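PDB 2WVQ: heterokaryon incompatibility protein s, which forms a prion and, on meeting its het-S counterpart in fused cells, triggers the lethal reaction of heterokaryon incompatibility. Local coordinates for residues E89-L92 with L93-S97; V164-V167 with A168-D172. The protein carries 2 engineered substitutions. One frame throughout, in Å; residues are numbered along the deposited sequence.

Interaction 1: E89-L92 with L93-S97; sequences EEIL and LLFES
Ile91 and Phe95, one turn apart on the long helix 79-108 of the globular domain, meet side by side and point the same way. CG2 of Ile91 lies at the edge of the Phe95 ring, in its plane, with Ile91 CG2 3.7 Å from Phe95 CE1. The ring takes this place because Phe95 CG stands beside its own backbone N (chi1 -81°), which turns the CD1 edge back toward the preceding turn. There Phe95 CD1 comes to 3.3 Å from Ile91 O, near the ring plane. The same Ile91 O accepts the backbone bond from Phe95 N at 3.2 Å.

Regular alpha-helical i to i+4 bonds hold the turns. Leu93 N bonds to Glu89 O at 3.0 Å. Glu96 N reaches Leu92 O at 2.9 Å, and a weak second bond comes to Leu92 O from Phe95 N. Further on, Leu93 O is gripped twice, by Ser97 N and by Ser97 OG, from opposite faces of its plane. The hydroxyl bond, Ser97 OG to Leu93 O, is 3.0 Å long.

This helix lies at the dimer interface. Glu90 OE2 forms a salt bridge with Arg104 and a hydrogen bond with Thr101, both of the second subunit. Glu89 pairs with Lys100 of the second subunit. Within the chain, Phe29 meets the Phe95 ring edge-to-face, and Cys25 of helix 18-28 packs on Ile91.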
loop_
_atom_site.group_PDB
_atom_site.type_symbol
_atom_site.label_atom_id
_atom_site.label_comp_id
_atom_site.label_asym_id
_atom_site.label_seq_id
_atom_site.Cartn_x
_atom_site.Cartn_y
_atom_site.Cartn_z
ATOM N N GLU A 89 -9.337 7.469 -5.048
ATOM C CA GLU A 89 -9.835 6.390 -4.180
ATOM C C GLU A 89 -8.632 5.577 -3.642
ATOM O O GLU A 89 -8.571 5.302 -2.447
ATOM C CB GLU A 89 -10.829 5.471 -4.904
ATOM C CG GLU A 89 -12.199 6.054 -5.088
ATOM C CD GLU A 89 -13.032 5.333 -6.127
ATOM O OE1 GLU A 89 -14.249 5.587 -6.152
ATOM O OE2 GLU A 89 -12.486 4.539 -6.923
ATOM N N GLU A 90 -7.674 5.236 -4.512
ATOM C CA GLU A 90 -6.447 4.547 -4.083
ATOM C C GLU A 90 -5.546 5.361 -3.098
ATOM O O GLU A 90 -4.964 4.773 -2.173
ATOM C CB GLU A 90 -5.675 4.000 -5.283
ATOM C CG GLU A 90 -5.123 2.564 -4.979
ATOM C CD GLU A 90 -4.318 1.966 -6.091
ATOM O OE1 GLU A 90 -3.264 1.358 -5.794
ATOM O OE2 GLU A 90 -4.732 2.091 -7.272
ATOM N N ILE A 91 -5.465 6.693 -3.238
ATOM C CA ILE A 91 -4.764 7.518 -2.201
ATOM C C ILE A 91 -5.473 7.377 -0.836
ATOM O O ILE A 91 -4.809 7.227 0.205
ATOM C CB ILE A 91 -4.579 9.055 -2.612
ATOM C CG1 ILE A 91 -3.645 9.176 -3.802
ATOM C CG2 ILE A 91 -4.003 9.898 -1.437
ATOM C CD1 ILE A 91 -3.723 10.522 -4.568
ATOM N N LEU A 92 -6.807 7.395 -0.852
ATOM C CA LEU A 92 -7.610 7.146 0.343
ATOM C C LEU A 92 -7.342 5.793 1.035
ATOM O O LEU A 92 -7.216 5.748 2.268
ATOM C CB LEU A 92 -9.110 7.319 0.064
ATOM C CG LEU A 92 -9.843 8.646 0.429
ATOM C CD1 LEU A 92 -8.981 9.827 0.717
ATOM C CD2 LEU A 92 -11.029 9.026 -0.477
ATOM N N LEU A 93 -7.301 4.720 0.237
ATOM C CA LEU A 93 -6.915 3.355 0.702
ATOM C C LEU A 93 -5.504 3.328 1.333
ATOM O O LEU A 93 -5.260 2.614 2.311
ATOM C CB LEU A 93 -6.983 2.373 -0.475
ATOM C CG LEU A 93 -8.164 1.444 -0.764
ATOM C CD1 LEU A 93 -9.475 1.885 -0.155
ATOM C CD2 LEU A 93 -8.307 1.185 -2.248
ATOM N N LEU A 94 -4.587 4.052 0.719
ATOM C CA LEU A 94 -3.230 4.271 1.197
ATOM C C LEU A 94 -3.164 4.786 2.649
ATOM O O LEU A 94 -2.376 4.301 3.468
ATOM C CB LEU A 94 -2.531 5.276 0.242
ATOM C CG LEU A 94 -1.029 5.512 0.356
ATOM C CD1 LEU A 94 -0.336 4.125 0.329
ATOM C CD2 LEU A 94 -0.552 6.369 -0.827
ATOM N N PHE A 95 -3.986 5.787 2.944
ATOM C CA PHE A 95 -4.083 6.399 4.258
ATOM C C PHE A 95 -4.876 5.492 5.230
ATOM O O PHE A 95 -4.503 5.358 6.401
ATOM C CB PHE A 95 -4.725 7.814 4.139
ATOM C CG PHE A 95 -3.750 8.903 3.716
ATOM C CD1 PHE A 95 -3.760 9.411 2.401
ATOM C CD2 PHE A 95 -2.825 9.416 4.634
ATOM C CE1 PHE A 95 -2.824 10.409 1.993
ATOM C CE2 PHE A 95 -1.895 10.470 4.263
ATOM C CZ PHE A 95 -1.896 10.954 2.945
ATOM N N GLU A 96 -5.930 4.832 4.737
ATOM C CA GLU A 96 -6.662 3.871 5.555
ATOM C C GLU A 96 -5.716 2.744 6.092
ATOM O O GLU A 96 -5.677 2.516 7.288
ATOM C CB GLU A 96 -7.847 3.285 4.779
ATOM C CG GLU A 96 -8.941 2.771 5.680
ATOM C CD GLU A 96 -10.001 1.978 4.933
ATOM O OE1 GLU A 96 -10.763 1.271 5.622
ATOM O OE2 GLU A 96 -10.077 2.065 3.684
ATOM N N SER A 97 -4.946 2.110 5.209
ATOM C CA SER A 97 -3.888 1.154 5.559
ATOM C C SER A 97 -2.869 1.628 6.597
ATOM O O SER A 97 -2.524 0.868 7.529
ATOM C CB SER A 97 -3.147 0.712 4.276
ATOM O OG SER A 97 -4.060 0.123 3.368
#

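Interaction 2: V164-V167 with A168-D172; sequences VDQV and ARFVD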
loop_
_atom_site.group_PDB
_atom_site.type_symbol
_atom_site.label_atom_id
_atom_site.label_comp_id
_atom_site.label_asym_id
_atom_site.label_seq_id
_atom_site.Cartn_x
_atom_site.Cartn_y
_atom_site.Cartn_z
ATOM N N VAL A 164 4.834 8.964 1.182
ATOM C CA VAL A 164 5.437 10.013 0.384
ATOM C C VAL A 164 5.673 9.541 -1.045
ATOM O O VAL A 164 5.254 10.231 -1.998
ATOM C CB VAL A 164 6.740 10.575 1.049
ATOM C CG1 VAL A 164 7.597 11.259 0.040
ATOM C CG2 VAL A 164 6.371 11.540 2.210
ATOM N N ASP A 165 6.292 8.366 -1.180
ATOM C CA ASP A 165 6.620 7.739 -2.451
ATOM C C ASP A 165 5.406 7.350 -3.288
ATOM O O ASP A 165 5.369 7.609 -4.491
ATOM C CB ASP A 165 7.517 6.489 -2.254
ATOM C CG ASP A 165 8.910 6.824 -1.680
ATOM O OD1 ASP A 165 9.682 5.872 -1.386
ATOM O OD2 ASP A 165 9.238 8.029 -1.514
ATOM N N GLN A 166 4.421 6.710 -2.669
ATOM C CA GLN A 166 3.186 6.376 -3.376
ATOM C C GLN A 166 2.351 7.614 -3.756
ATOM O O GLN A 166 1.758 7.633 -4.834
ATOM C CB GLN A 166 2.359 5.381 -2.577
ATOM C CG GLN A 166 3.020 4.007 -2.465
ATOM C CD GLN A 166 2.026 2.872 -2.578
ATOM O OE1 GLN A 166 2.043 1.938 -1.765
ATOM N NE2 GLN A 166 1.170 2.917 -3.615
ATOM N N VAL A 167 2.301 8.633 -2.895
ATOM C CA VAL A 167 1.570 9.886 -3.260
ATOM C C VAL A 167 2.219 10.569 -4.467
ATOM O O VAL A 167 1.497 11.008 -5.358
ATOM C CB VAL A 167 1.253 10.857 -2.056
ATOM C CG1 VAL A 167 0.665 12.225 -2.527
ATOM C CG2 VAL A 167 0.232 10.205 -1.059
ATOM N N ALA A 168 3.551 10.603 -4.522
ATOM C CA ALA A 168 4.308 11.188 -5.639
ATOM C C ALA A 168 3.995 10.464 -6.937
ATOM O O ALA A 168 3.712 11.105 -7.956
ATOM C CB ALA A 168 5.841 11.176 -5.366
ATOM N N ARG A 169 4.009 9.128 -6.888
ATOM C CA ARG A 169 3.639 8.305 -8.035
ATOM C C ARG A 169 2.177 8.483 -8.458
ATOM O O ARG A 169 1.876 8.534 -9.645
ATOM C CB ARG A 169 3.983 6.810 -7.826
ATOM C CG ARG A 169 5.480 6.502 -7.579
ATOM C CD ARG A 169 6.423 7.500 -8.257
ATOM N NE ARG A 169 7.470 7.916 -7.320
ATOM C CZ ARG A 169 8.085 9.099 -7.312
ATOM N NH1 ARG A 169 7.763 10.045 -8.191
ATOM N NH2 ARG A 169 9.028 9.337 -6.397
ATOM N N PHE A 170 1.273 8.613 -7.497
ATOM C CA PHE A 170 -0.119 8.834 -7.826
ATOM C C PHE A 170 -0.349 10.207 -8.492
ATOM O O PHE A 170 -1.176 10.299 -9.387
ATOM C CB PHE A 170 -1.030 8.656 -6.612
ATOM C CG PHE A 170 -1.289 7.207 -6.220
ATOM C CD1 PHE A 170 -1.197 6.809 -4.875
ATOM C CD2 PHE A 170 -1.652 6.248 -7.161
ATOM C CE1 PHE A 170 -1.472 5.492 -4.493
ATOM C CE2 PHE A 170 -1.913 4.932 -6.781
ATOM C CZ PHE A 170 -1.818 4.554 -5.444
ATOM N N VAL A 171 0.378 11.244 -8.052
ATOM C CA VAL A 171 0.268 12.592 -8.618
ATOM C C VAL A 171 0.956 12.628 -9.997
ATOM O O VAL A 171 0.518 13.387 -10.869
ATOM C CB VAL A 171 0.708 13.748 -7.627
ATOM C CG1 VAL A 171 0.561 15.140 -8.271
ATOM C CG2 VAL A 171 -0.099 13.739 -6.346
ATOM N N ASP A 172 1.981 11.787 -10.215
ATOM C CA ASP A 172 2.533 11.541 -11.568
ATOM C C ASP A 172 1.438 11.050 -12.511
ATOM O O ASP A 172 1.301 11.569 -13.630
ATOM C CB ASP A 172 3.661 10.491 -11.584
ATOM C CG ASP A 172 4.958 10.972 -10.931
ATOM O OD1 ASP A 172 5.862 10.127 -10.701
ATOM O OD2 ASP A 172 5.074 12.183 -10.639
#
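Gln166 and Phe170 lie side by side and point the same way. Gln166 NE2 sits 3.8 Å from Phe170 CE1, and the amide and ring planes are 35° apart. The Gln166 chain bends at chi2 (-141°), which brings the amide alongside the ring. The amide oxygen, OE1, is hydrogen-bonded to Lys162 of the second subunit. Phe170 CD1 also approaches Gln166 O, at 3.1 Å.

The apolar pair Val167 and Val171 is looser. Its closest methyls are Val167 CG1 and Val171 CG2, 4.2 Å apart. Val171 packs on Leu56 of helix 42-62, and Val167 on Phe29.

Among the charged groups, Arg169 NH1 donates to Asp172 OD1 at 3.1 Å in a salt bridge. The carboxylate oxygen lies in the guanidinium plane and is met on its syn side, 29° out of the carboxylate plane. One guanidinium face has Ala168 CB 3.5 Å above it, offset toward the rim. Arg169 NH2 bonds to Gly210 O, and Asp172 OD2 has a second salt bridge, to Arg55. With these second partners, the rotation of both side chains is probably fixed.

The backbone bonds join each residue to the fourth one on. Phe170 N to Gln166 O is 2.9 Å, and Val171 N to Val167 O is also 2.9 Å. Phe170, Val164, Val167 and Val171 are buried while Arg169 is exposed, as on an amphipathic helix in a mostly helical bundle, here the HeLo domain.

In the fold
From the N terminus the chain passes helix 18-28 and helix 42-62 before reaching helix 79-108, where interaction 1 lies. Helix 124-140 and strand 152-154 follow, then helix 157-176 with interaction 2. Each contact spans a single run of helix, so neither closes a long loop. The two are in series and do not nest or cross. In space interactions 1 and 2 touch, their centres about 12 Å apart. Leu94 CD2 packs on Gln166 CB at 3.5 Å, and Ile91 CG1 on Phe170 CD1 at 3.6 Å. This joins helix 79-108 to helix 157-176. Helix 18-28 packs against interaction 1, helix 42-62 against interaction 2. Both contacts also reach the second subunit.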